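Local coordinates for aq_2013 protein (Aquifex aeolicus, PDB 2P6C), which is of unknown function but belongs to the YjbQ (UPF0047) family, assembles from three subunits and carries bound phosphate ions in the crystal, at residues Leu59-Asp62 / Ile63-Leu67; Leu70-Arg74 / Pro75-His79; Asn86-Ala89 / His90-Leu94. All coordinates share one frame; numbering follows the deposited sequence.

Contact 1 of 3, residues Leu59-Asp62 / Ile63-Leu67; sequences LHED and IWEWL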
ATOM      1  N   LEU A  59      20.693   6.030   2.116  1.00 11.62           N
ATOM      2  CA  LEU A  59      19.320   5.975   1.653  1.00 11.60           C
ATOM      3  C   LEU A  59      18.375   6.361   2.785  1.00 10.86           C
ATOM      4  O   LEU A  59      17.330   6.964   2.578  1.00 10.01           O
ATOM      5  CB  LEU A  59      19.029   4.544   1.185  1.00 11.60           C
ATOM      6  CG  LEU A  59      19.146   4.375  -0.337  1.00 14.15           C
ATOM      7  CD1 LEU A  59      18.740   2.975  -0.800  1.00 12.93           C
ATOM      8  CD2 LEU A  59      18.261   5.354  -1.110  1.00 12.72           C
ATOM      9  N   HIS A  60      18.744   6.005   4.005  1.00 10.13           N
ATOM     10  CA  HIS A  60      17.912   6.376   5.129  1.00 10.15           C
ATOM     11  C   HIS A  60      17.894   7.883   5.227  1.00 10.98           C
ATOM     12  O   HIS A  60      16.858   8.481   5.505  1.00  9.93           O
ATOM     13  CB  HIS A  60      18.447   5.769   6.412  1.00 11.35           C
ATOM     14  CG  HIS A  60      18.359   4.276   6.446  1.00 12.77           C
ATOM     15  ND1 HIS A  60      18.847   3.527   7.493  1.00 13.62           N
ATOM     16  CD2 HIS A  60      17.845   3.393   5.558  1.00 13.28           C
ATOM     17  CE1 HIS A  60      18.640   2.246   7.249  1.00 12.46           C
ATOM     18  NE2 HIS A  60      18.035   2.137   6.080  1.00 13.57           N
ATOM     19  N   GLU A  61      19.043   8.505   4.996  1.00 11.27           N
ATOM     20  CA  GLU A  61      19.055   9.955   5.076  1.00 12.13           C
ATOM     21  C   GLU A  61      18.262  10.552   3.923  1.00 11.56           C
ATOM     22  O   GLU A  61      17.503  11.499   4.082  1.00 12.31           O
ATOM     23  CB  GLU A  61      20.507  10.442   5.019  1.00 15.30           C
ATOM     24  CG  GLU A  61      20.602  11.957   4.797  1.00 21.45           C
ATOM     25  CD  GLU A  61      21.893  12.485   5.390  1.00 24.80           C
ATOM     26  OE1 GLU A  61      22.751  11.678   5.740  1.00 25.04           O
ATOM     27  OE2 GLU A  61      22.040  13.698   5.489  1.00 26.85           O
ATOM     28  N   ASP A  62      18.389   9.986   2.725  1.00 10.43           N
ATOM     29  CA  ASP A  62      17.638  10.499   1.580  1.00 11.20           C
ATOM     30  C   ASP A  62      16.127  10.461   1.835  1.00  9.75           C
ATOM     31  O   ASP A  62      15.383  11.339   1.430  1.00  9.47           O
ATOM     32  CB  ASP A  62      17.964   9.684   0.313  1.00 11.19           C
ATOM     33  CG  ASP A  62      19.417   9.866  -0.129  1.00 13.42           C
ATOM     34  OD1 ASP A  62      19.923  10.989  -0.044  1.00 12.70           O
ATOM     35  OD2 ASP A  62      20.009   8.890  -0.592  1.00 12.48           O
ATOM     36  N   ILE A  63      15.646   9.397   2.500  1.00 11.53           N
ATOM     37  CA  ILE A  63      14.167   9.282   2.663  1.00 13.66           C
ATOM     38  C   ILE A  63      13.683  10.370   3.661  1.00 12.69           C
ATOM     39  O   ILE A  63      12.606  10.935   3.529  1.00 14.59           O
ATOM     40  CB  ILE A  63      13.652   7.828   2.961  1.00 14.96           C
ATOM     41  CG1 ILE A  63      14.357   7.173   4.159  1.00 17.43           C
ATOM     42  CG2 ILE A  63      13.889   6.880   1.741  1.00 13.84           C
ATOM     43  CD1 ILE A  63      13.466   6.217   4.956  1.00 22.42           C
ATOM     44  N   TRP A  64      14.451  10.621   4.718  1.00 13.38           N
ATOM     45  CA  TRP A  64      13.991  11.681   5.592  1.00 12.59           C
ATOM     46  C   TRP A  64      13.959  13.023   4.858  1.00 11.91           C
ATOM     47  O   TRP A  64      13.005  13.783   4.978  1.00 11.71           O
ATOM     48  CB  TRP A  64      14.900  11.758   6.808  1.00 12.48           C
ATOM     49  CG  TRP A  64      14.648  10.604   7.704  1.00 12.93           C
ATOM     50  CD1 TRP A  64      15.520   9.534   7.952  1.00 13.20           C
ATOM     51  CD2 TRP A  64      13.450  10.344   8.474  1.00 12.45           C
ATOM     52  NE1 TRP A  64      14.997   8.618   8.804  1.00 13.63           N
ATOM     53  CE2 TRP A  64      13.663   9.109   9.154  1.00 13.72           C
ATOM     54  CE3 TRP A  64      12.258  11.007   8.640  1.00 12.04           C
ATOM     55  CZ2 TRP A  64      12.688   8.589   9.980  1.00 14.46           C
ATOM     56  CZ3 TRP A  64      11.280  10.481   9.469  1.00 12.85           C
ATOM     57  CH2 TRP A  64      11.497   9.261  10.139  1.00 14.67           C
ATOM     58  N   GLU A  65      15.006  13.308   4.087  1.00 11.28           N
ATOM     59  CA  GLU A  65      15.069  14.567   3.355  1.00 12.92           C
ATOM     60  C   GLU A  65      13.910  14.666   2.322  1.00 12.25           C
ATOM     61  O   GLU A  65      13.255  15.690   2.181  1.00 11.20           O
ATOM     62  CB  GLU A  65      16.489  14.698   2.716  1.00 15.77           C
ATOM     63  CG  GLU A  65      17.634  14.748   3.773  1.00 21.42           C
ATOM     64  CD  GLU A  65      19.039  14.907   3.152  1.00 24.95           C
ATOM     65  OE1 GLU A  65      19.218  14.523   2.004  1.00 26.56           O
ATOM     66  OE2 GLU A  65      19.924  15.424   3.833  1.00 28.97           O
ATOM     67  N   TRP A  66      13.604  13.544   1.581  1.00 11.57           N
ATOM     68  CA  TRP A  66      12.502  13.490   0.599  1.00 11.48           C
ATOM     69  C   TRP A  66      11.127  13.648   1.271  1.00 11.19           C
ATOM     70  O   TRP A  66      10.259  14.399   0.835  1.00 11.61           O
ATOM     71  CB  TRP A  66      12.572  12.129  -0.100  1.00 11.52           C
ATOM     72  CG  TRP A  66      11.510  11.940  -1.123  1.00 11.84           C
ATOM     73  CD1 TRP A  66      11.437  12.567  -2.378  1.00 11.16           C
ATOM     74  CD2 TRP A  66      10.439  10.964  -1.090  1.00 12.75           C
ATOM     75  NE1 TRP A  66      10.420  12.093  -3.143  1.00 13.15           N
ATOM     76  CE2 TRP A  66       9.758  11.063  -2.337  1.00 12.32           C
ATOM     77  CE3 TRP A  66       9.999  10.057  -0.150  1.00 13.04           C
ATOM     78  CZ2 TRP A  66       8.671  10.254  -2.604  1.00 13.69           C
ATOM     79  CZ3 TRP A  66       8.909   9.247  -0.421  1.00 12.45           C
ATOM     80  CH2 TRP A  66       8.241   9.352  -1.655  1.00 13.84           C
ATOM     81  N   LEU A  67      10.945  12.890   2.379  1.00 10.86           N
ATOM     82  CA  LEU A  67       9.738  13.064   3.200  1.00 11.43           C
ATOM     83  C   LEU A  67       9.523  14.541   3.641  1.00 12.00           C
ATOM     84  O   LEU A  67       8.441  15.101   3.520  1.00 12.59           O
ATOM     85  CB  LEU A  67       9.843  12.129   4.423  1.00 11.43           C
ATOM     86  CG  LEU A  67       9.666  10.627   4.091  1.00 11.62           C
ATOM     87  CD1 LEU A  67       9.638   9.751   5.344  1.00 10.90           C
ATOM     88  CD2 LEU A  67       8.367  10.338   3.337  1.00 14.57           C
TER

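Contact 2 of 3, residues Leu70-Arg74 / Pro75-His79; sequences LAPYR and PDYKH. With PO4 (phosphate ion), chain E.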
ATOM      1  N   LEU A  70       8.558  16.493   0.593  1.00 13.90           N
ATOM      2  CA  LEU A  70       7.193  16.244   0.060  1.00 14.35           C
ATOM      3  C   LEU A  70       6.108  16.513   1.109  1.00 14.00           C
ATOM      4  O   LEU A  70       5.020  16.986   0.807  1.00 13.57           O
ATOM      5  CB  LEU A  70       7.010  14.780  -0.451  1.00 15.58           C
ATOM      6  CG  LEU A  70       7.884  14.365  -1.650  1.00 19.29           C
ATOM      7  CD1 LEU A  70       7.468  13.020  -2.273  1.00 19.83           C
ATOM      8  CD2 LEU A  70       7.904  15.372  -2.800  1.00 18.35           C
ATOM      9  N   ALA A  71       6.427  16.257   2.403  1.00 11.47           N
ATOM     10  CA  ALA A  71       5.452  16.468   3.464  1.00 11.27           C
ATOM     11  C   ALA A  71       6.079  17.171   4.670  1.00 11.74           C
ATOM     12  O   ALA A  71       6.244  16.626   5.745  1.00 10.57           O
ATOM     13  CB  ALA A  71       4.880  15.117   3.880  1.00  9.56           C
ATOM     14  N   PRO A  72       6.424  18.435   4.438  1.00 11.98           N
ATOM     15  CA  PRO A  72       7.224  19.252   5.349  1.00 12.75           C
ATOM     16  C   PRO A  72       6.482  19.610   6.632  1.00 12.11           C
ATOM     17  O   PRO A  72       5.277  19.873   6.647  1.00  9.51           O
ATOM     18  CB  PRO A  72       7.579  20.540   4.614  1.00 12.33           C
ATOM     19  CG  PRO A  72       6.310  20.752   3.798  1.00 13.06           C
ATOM     20  CD  PRO A  72       5.956  19.263   3.333  1.00 12.64           C
ATOM     21  N   TYR A  73       7.222  19.601   7.763  1.00 13.67           N
ATOM     22  CA  TYR A  73       6.627  20.247   8.908  1.00 14.14           C
ATOM     23  C   TYR A  73       6.210  21.637   8.484  1.00 14.91           C
ATOM     24  O   TYR A  73       6.804  22.309   7.702  1.00 14.12           O
ATOM     25  CB  TYR A  73       7.646  20.408  10.041  1.00 14.74           C
ATOM     26  CG  TYR A  73       7.113  21.379  11.049  1.00 16.13           C
ATOM     27  CD1 TYR A  73       6.277  20.932  12.072  1.00 17.17           C
ATOM     28  CD2 TYR A  73       7.463  22.731  10.992  1.00 16.53           C
ATOM     29  CE1 TYR A  73       5.813  21.819  13.035  1.00 18.64           C
ATOM     30  CE2 TYR A  73       6.990  23.619  11.950  1.00 19.01           C
ATOM     31  CZ  TYR A  73       6.163  23.167  12.963  1.00 19.42           C
ATOM     32  OH  TYR A  73       5.672  24.048  13.907  1.00 19.19           O
ATOM     33  N   ARG A  74       5.051  22.027   9.066  1.00 15.39           N
ATOM     34  CA  ARG A  74       4.518  23.328   8.774  1.00 17.63           C
ATOM     35  C   ARG A  74       3.791  23.799   9.995  1.00 18.39           C
ATOM     36  O   ARG A  74       3.029  23.060  10.604  1.00 17.77           O
ATOM     37  CB  ARG A  74       3.529  23.208   7.612  1.00 21.30           C
ATOM     38  CG  ARG A  74       4.202  23.255   6.243  1.00 25.78           C
ATOM     39  CD  ARG A  74       3.374  24.039   5.217  1.00 30.67           C
ATOM     40  NE  ARG A  74       3.118  25.388   5.719  1.00 35.87           N
ATOM     41  CZ  ARG A  74       3.493  26.418   4.944  1.00 37.81           C
ATOM     42  NH1 ARG A  74       4.005  26.195   3.746  1.00 38.66           N
ATOM     43  NH2 ARG A  74       3.471  27.660   5.443  1.00 39.10           N
ATOM     44  N   PRO A  75       3.855  25.044  10.338  1.00 18.31           N
ATOM     45  CA  PRO A  75       3.159  25.612  11.474  1.00 19.04           C
ATOM     46  C   PRO A  75       1.651  25.969  11.244  1.00 18.86           C
ATOM     47  O   PRO A  75       0.834  26.073  12.138  1.00 19.90           O
ATOM     48  CB  PRO A  75       3.899  26.889  11.842  1.00 18.29           C
ATOM     49  CG  PRO A  75       4.409  27.442  10.523  1.00 19.21           C
ATOM     50  CD  PRO A  75       4.748  26.071   9.766  1.00 17.68           C
ATOM     51  N   ASP A  76       1.357  26.118   9.929  1.00 19.19           N
ATOM     52  CA  ASP A  76       0.040  26.581   9.490  1.00 18.28           C
ATOM     53  C   ASP A  76      -0.940  25.465   8.978  1.00 16.44           C
ATOM     54  O   ASP A  76      -1.926  25.718   8.348  1.00 14.56           O
ATOM     55  CB  ASP A  76       0.203  27.714   8.416  1.00 19.94           C
ATOM     56  CG  ASP A  76       1.144  27.316   7.269  1.00 21.89           C
ATOM     57  OD1 ASP A  76       1.565  26.159   7.257  1.00 23.39           O
ATOM     58  OD2 ASP A  76       1.421  28.155   6.391  1.00 24.11           O
ATOM     59  N   TYR A  77      -0.617  24.170   9.225  1.00 14.61           N
ATOM     60  CA  TYR A  77      -1.581  23.166   8.731  1.00 12.42           C
ATOM     61  C   TYR A  77      -2.877  23.394   9.488  1.00 11.75           C
ATOM     62  O   TYR A  77      -2.859  23.818  10.642  1.00  8.81           O
ATOM     63  CB  TYR A  77      -1.070  21.729   9.038  1.00 11.67           C
ATOM     64  CG  TYR A  77      -0.012  21.240   8.079  1.00  9.69           C
ATOM     65  CD1 TYR A  77      -0.235  21.248   6.707  1.00  9.67           C
ATOM     66  CD2 TYR A  77       1.216  20.763   8.562  1.00 10.60           C
ATOM     67  CE1 TYR A  77       0.746  20.812   5.825  1.00  7.85           C
ATOM     68  CE2 TYR A  77       2.197  20.326   7.677  1.00  9.28           C
ATOM     69  CZ  TYR A  77       1.966  20.353   6.317  1.00  9.10           C
ATOM     70  OH  TYR A  77       2.948  19.978   5.429  1.00  9.40           O
ATOM     71  N   LYS A  78      -4.002  23.125   8.837  1.00 11.22           N
ATOM     72  CA  LYS A  78      -5.298  23.333   9.460  1.00 11.94           C
ATOM     73  C   LYS A  78      -5.473  22.436  10.674  1.00 11.77           C
ATOM     74  O   LYS A  78      -6.184  22.781  11.621  1.00 10.16           O
ATOM     75  CB  LYS A  78      -6.415  23.072   8.448  1.00 13.90           C
ATOM     76  CG  LYS A  78      -6.358  23.975   7.222  1.00 18.12           C
ATOM     77  CD  LYS A  78      -6.312  25.443   7.611  1.00 21.22           C
ATOM     78  CE  LYS A  78      -6.476  26.330   6.389  1.00 22.82           C
ATOM     79  NZ  LYS A  78      -5.460  25.999   5.343  1.00 22.05           N
ATOM     80  N   HIS A  79      -4.812  21.283  10.646  1.00 11.88           N
ATOM     81  CA  HIS A  79      -4.878  20.324  11.760  1.00 13.08           C
ATOM     82  C   HIS A  79      -4.469  21.009  13.069  1.00 14.11           C
ATOM     83  O   HIS A  79      -4.840  20.606  14.161  1.00 14.53           O
ATOM     84  CB  HIS A  79      -3.941  19.137  11.459  1.00 12.93           C
ATOM     85  CG  HIS A  79      -3.996  18.109  12.576  1.00 11.44           C
ATOM     86  ND1 HIS A  79      -5.149  17.533  13.012  1.00 13.54           N
ATOM     87  CD2 HIS A  79      -2.922  17.545  13.294  1.00 12.72           C
ATOM     88  CE1 HIS A  79      -4.770  16.660  13.975  1.00 12.49           C
ATOM     89  NE2 HIS A  79      -3.445  16.647  14.166  1.00 13.07           N
TER
HETATM   90  P   PO4 E1004      -2.770  13.008  16.601  1.00 24.77           P
HETATM   91  O1  PO4 E1004      -3.598  11.846  16.563  1.00 21.93           O
HETATM   92  O2  PO4 E1004      -2.743  13.881  15.480  1.00 24.45           O
HETATM   93  O3  PO4 E1004      -1.310  12.548  16.857  1.00 23.43           O
HETATM   94  O4  PO4 E1004      -3.071  13.840  17.749  1.00 25.17           O

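Contact 3 of 3, residues Asn86-Ala89 / His90-Leu94; sequences NGDA and HLKNL. With PO4 (phosphate ion), chain E.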
ATOM      1  N   ASN A  86       1.466  18.131  14.328  1.00 18.54           N
ATOM      2  CA  ASN A  86       2.101  16.957  13.769  1.00 17.06           C
ATOM      3  C   ASN A  86       1.483  16.628  12.423  1.00 15.52           C
ATOM      4  O   ASN A  86       1.602  15.523  11.909  1.00 15.75           O
ATOM      5  CB  ASN A  86       1.923  15.786  14.745  1.00 17.30           C
ATOM      6  CG  ASN A  86       0.470  15.384  14.823  1.00 18.27           C
ATOM      7  OD1 ASN A  86      -0.421  16.075  14.339  1.00 18.03           O
ATOM      8  ND2 ASN A  86       0.236  14.227  15.466  1.00 18.16           N
ATOM      9  N   GLY A  87       0.816  17.625  11.848  1.00 14.69           N
ATOM     10  CA  GLY A  87       0.194  17.451  10.548  1.00 14.09           C
ATOM     11  C   GLY A  87       1.109  16.769   9.545  1.00 13.22           C
ATOM     12  O   GLY A  87       0.682  15.863   8.830  1.00 12.90           O
ATOM     13  N   ASP A  88       2.371  17.187   9.489  1.00 12.30           N
ATOM     14  CA  ASP A  88       3.306  16.584   8.542  1.00 12.41           C
ATOM     15  C   ASP A  88       3.465  15.080   8.760  1.00 11.96           C
ATOM     16  O   ASP A  88       3.719  14.334   7.813  1.00 13.04           O
ATOM     17  CB  ASP A  88       4.684  17.264   8.608  1.00 11.47           C
ATOM     18  CG  ASP A  88       5.461  16.916   9.876  1.00 13.67           C
ATOM     19  OD1 ASP A  88       5.175  17.509  10.934  1.00 10.45           O
ATOM     20  OD2 ASP A  88       6.364  16.050   9.810  1.00 12.16           O
ATOM     21  N   ALA A  89       3.321  14.629  10.003  1.00 11.18           N
ATOM     22  CA  ALA A  89       3.450  13.203  10.307  1.00 12.76           C
ATOM     23  C   ALA A  89       2.319  12.397   9.678  1.00 11.23           C
ATOM     24  O   ALA A  89       2.502  11.246   9.277  1.00 11.71           O
ATOM     25  CB  ALA A  89       3.462  12.984  11.817  1.00 12.78           C
ATOM     26  N   HIS A  90       1.140  13.002   9.617  1.00 10.07           N
ATOM     27  CA  HIS A  90      -0.014  12.349   9.021  1.00 10.50           C
ATOM     28  C   HIS A  90       0.210  12.233   7.525  1.00 10.00           C
ATOM     29  O   HIS A  90      -0.065  11.197   6.923  1.00 12.30           O
ATOM     30  CB  HIS A  90      -1.270  13.167   9.295  1.00 11.22           C
ATOM     31  CG  HIS A  90      -1.795  13.014  10.685  1.00 11.83           C
ATOM     32  ND1 HIS A  90      -2.670  12.010  11.044  1.00 13.42           N
ATOM     33  CD2 HIS A  90      -1.558  13.727  11.811  1.00 11.60           C
ATOM     34  CE1 HIS A  90      -2.952  12.115  12.329  1.00 12.50           C
ATOM     35  NE2 HIS A  90      -2.290  13.148  12.818  1.00 12.49           N
ATOM     36  N   LEU A  91       0.716  13.307   6.929  1.00 10.14           N
ATOM     37  CA  LEU A  91       0.980  13.306   5.501  1.00  9.23           C
ATOM     38  C   LEU A  91       2.052  12.265   5.169  1.00  9.14           C
ATOM     39  O   LEU A  91       1.931  11.532   4.179  1.00  9.45           O
ATOM     40  CB  LEU A  91       1.403  14.707   5.046  1.00  8.11           C
ATOM     41  CG  LEU A  91       0.335  15.791   5.253  1.00  9.52           C
ATOM     42  CD1 LEU A  91       0.888  17.152   4.833  1.00  8.74           C
ATOM     43  CD2 LEU A  91      -0.925  15.454   4.451  1.00  8.73           C
ATOM     44  N   LYS A  92       3.092  12.192   6.000  1.00  9.30           N
ATOM     45  CA  LYS A  92       4.154  11.205   5.791  1.00  8.02           C
ATOM     46  C   LYS A  92       3.589   9.782   5.859  1.00  8.05           C
ATOM     47  O   LYS A  92       4.069   8.877   5.202  1.00  8.04           O
ATOM     48  CB  LYS A  92       5.278  11.410   6.833  1.00  7.52           C
ATOM     49  CG  LYS A  92       6.184  12.627   6.583  1.00  7.70           C
ATOM     50  CD  LYS A  92       7.203  12.820   7.715  1.00  8.57           C
ATOM     51  CE  LYS A  92       8.214  13.953   7.433  1.00  8.23           C
ATOM     52  NZ  LYS A  92       7.633  15.292   7.628  1.00  7.97           N
ATOM     53  N   ASN A  93       2.543   9.556   6.679  1.00  9.86           N
ATOM     54  CA  ASN A  93       1.890   8.249   6.822  1.00 10.11           C
ATOM     55  C   ASN A  93       1.127   7.914   5.535  1.00 10.51           C
ATOM     56  O   ASN A  93       1.117   6.802   5.029  1.00  9.14           O
ATOM     57  CB  ASN A  93       0.933   8.321   8.025  1.00 11.08           C
ATOM     58  CG  ASN A  93      -0.063   7.187   8.015  1.00 11.43           C
ATOM     59  OD1 ASN A  93      -1.189   7.315   7.540  1.00 13.46           O
ATOM     60  ND2 ASN A  93       0.377   6.036   8.555  1.00 10.51           N
ATOM     61  N   LEU A  94       0.494   8.963   5.012  1.00 10.41           N
ATOM     62  CA  LEU A  94      -0.211   8.792   3.748  1.00 12.33           C
ATOM     63  C   LEU A  94       0.770   8.402   2.642  1.00 12.78           C
ATOM     64  O   LEU A  94       0.556   7.463   1.888  1.00 13.27           O
ATOM     65  CB  LEU A  94      -0.912  10.114   3.393  1.00 11.21           C
ATOM     66  CG  LEU A  94      -2.443   9.990   3.278  1.00 15.19           C
ATOM     67  CD1 LEU A  94      -3.061  11.112   2.443  1.00 12.14           C
ATOM     68  CD2 LEU A  94      -2.884   8.677   2.630  1.00 11.67           C
TER
HETATM   69  P   PO4 E1004      -2.770  13.008  16.601  1.00 24.77           P
HETATM   70  O1  PO4 E1004      -3.598  11.846  16.563  1.00 21.93           O
HETATM   71  O2  PO4 E1004      -2.743  13.881  15.480  1.00 24.45           O
HETATM   72  O3  PO4 E1004      -1.310  12.548  16.857  1.00 23.43           O
HETATM   73  O4  PO4 E1004      -3.071  13.840  17.749  1.00 25.17           O

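Contact 1 of 3, residues Leu59-Asp62 / Ile63-Leu67
Glu61 and Glu65 turn onto the same side of their helix: CG of Glu61 stands anti to the backbone N (chi1 168°), whereas CG of Glu65 lies anti to the carbonyl carbon (chi1 -62°), and both chains run extended beyond CG. OE2 of Glu61 comes to 3.2 Å from OE2 of Glu65, the two carboxylates turned 76° against each other. Neither oxygen can serve the other as a donor unless one carries a proton, so the pair would be expected to raise the proton affinity of at least one acid; a weak, long ion pair from Glu65 to Lys78 of the second subunit may offset part of the repulsion.

On another side of the helix, two side chains crowd the carbonyl of His60. CG1 of Ile63 lies 3.1 Å from His60 O, and CD1 of the Trp64 indole reaches the same His60 O at 3.0 Å. The backbone bond from Trp64 N to this oxygen is weak. The bonds that follow are shorter: Glu65 N to Glu61 O at 3.1 Å and Trp66 N to Asp62 O at 2.8 Å.

The carboxylate of Asp62 faces the second subunit, where its two oxygens accept the backbone N-H groups of Lys78 and His79, while Trp66 NE1 bonds to Leu70 O of that subunit. His60 turns back into its own chain and bonds through NE2 to Asp54 O. Side chains paired at i to i+4 spacing, with one flank given over to a neighbouring subunit, characterise helix 57-70 as an amphipathic interface helix of the trimer.

Contact 2 of 3, residues Leu70-Arg74 / Pro75-His79
The loop between helix 57-70 and helix 87-96 is drawn together where Tyr77 reaches back to Pro72. Tyr77 OH donates to Pro72 O at 2.6 Å, with the hydroxyl lying in the plane of the carbonyl and the oxygen sitting at the edge of the phenol ring. The pyrrolidine of Pro72 stands across the end of the tyrosine, its CD 3.7 Å from Tyr77 OH.

One face of the Tyr77 ring is covered by Arg74, whose CB makes a CH-pi contact 3.5 Å from the ring centroid, displaced toward the rim; this pair is modelled too tightly for the exact spacing to be trusted. Beyond it the arginine bends twice, and its guanidinium lies beside the carboxylate of Asp76, the two planes 26° apart. A salt bridge between them is modelled, but with distances too short to trust, so its detail is doubtful.

This connection joins two helices without regular structure until the 3-10 turn that begins at Lys78. Near its start, Tyr73 crosses Pro75 at about a right angle, with Tyr73 CE2 4.0 Å from Pro75 CD. At its far end, CG of His79 is anti to the backbone N (chi1 -179°), and NE2 donates a hydrogen bond to O2 of a phosphate ion at 3.1 Å. The other ring nitrogen, ND1, is hydrogen-bonded to Glu56 OE1 of the third subunit, so that bonds at both nitrogens should restrain the rotation of the ring.

Contact 3 of 3, residues Asn86-Ala89 / His90-Leu94
Asp88 and Lys92 form an i to i+4 salt bridge in the first turns of helix 87-96, whose N-cap position is held by Asn86 without a side-chain capping bond. This is the tight part of the contact. Lys92 NZ lies 2.6 Å from Asp88 OD2, approaching on the anti side of the carboxylate and 17° out of its plane; a bend at chi4 (76°) swings the ammonium group onto it. Both ends have further partners: Lys92 NZ also forms a salt bridge with Glu68 and a hydrogen bond to Ala71 O, and Asp88 OD2 pairs with Arg16, so the buried Asp88 and Lys92 belong to a wider charge network.

The side of Asn86 and His90 is looser. The backbone N of His90 divides itself between Asn86 O and Gly87 O, and both bonds are weak. Asn86, partly exposed, sets its amide almost perpendicular to the imidazole, OD1 resting at the ring edge 3.6 Å from His90 CD2. A phosphate ion, probably from the crystallisation liquor, joins the two side chains. Asn86 ND2, also hydrogen-bonded to Asp123, donates weakly to O3 at 2.7 Å and more squarely to O2 at 3.0 Å, while His90 NE2 donates to that same O2 at 2.8 Å, nearly straight at 167°.

In the fold
The three contacts follow one another along the chain: contact 1 on helix 57-70, contact 2 in the loop that follows it, contact 3 on helix 87-96. The centres of contacts 2 and 3 are about 8 Å apart; the centre of contact 1 lies about 18 Å from that of contact 2 and about 15 Å from that of contact 3. The two helices pack directly, Leu67 CB touching Lys92 CE at 3.9 Å, and the loop packs on the second helix, Pro72 O lying 3.3 Å from Asp88 CB. Contacts 2 and 3 share the phosphate site and both border the third subunit, whereas contact 1 faces the second, consistent with an anion-binding pocket near a subunit boundary.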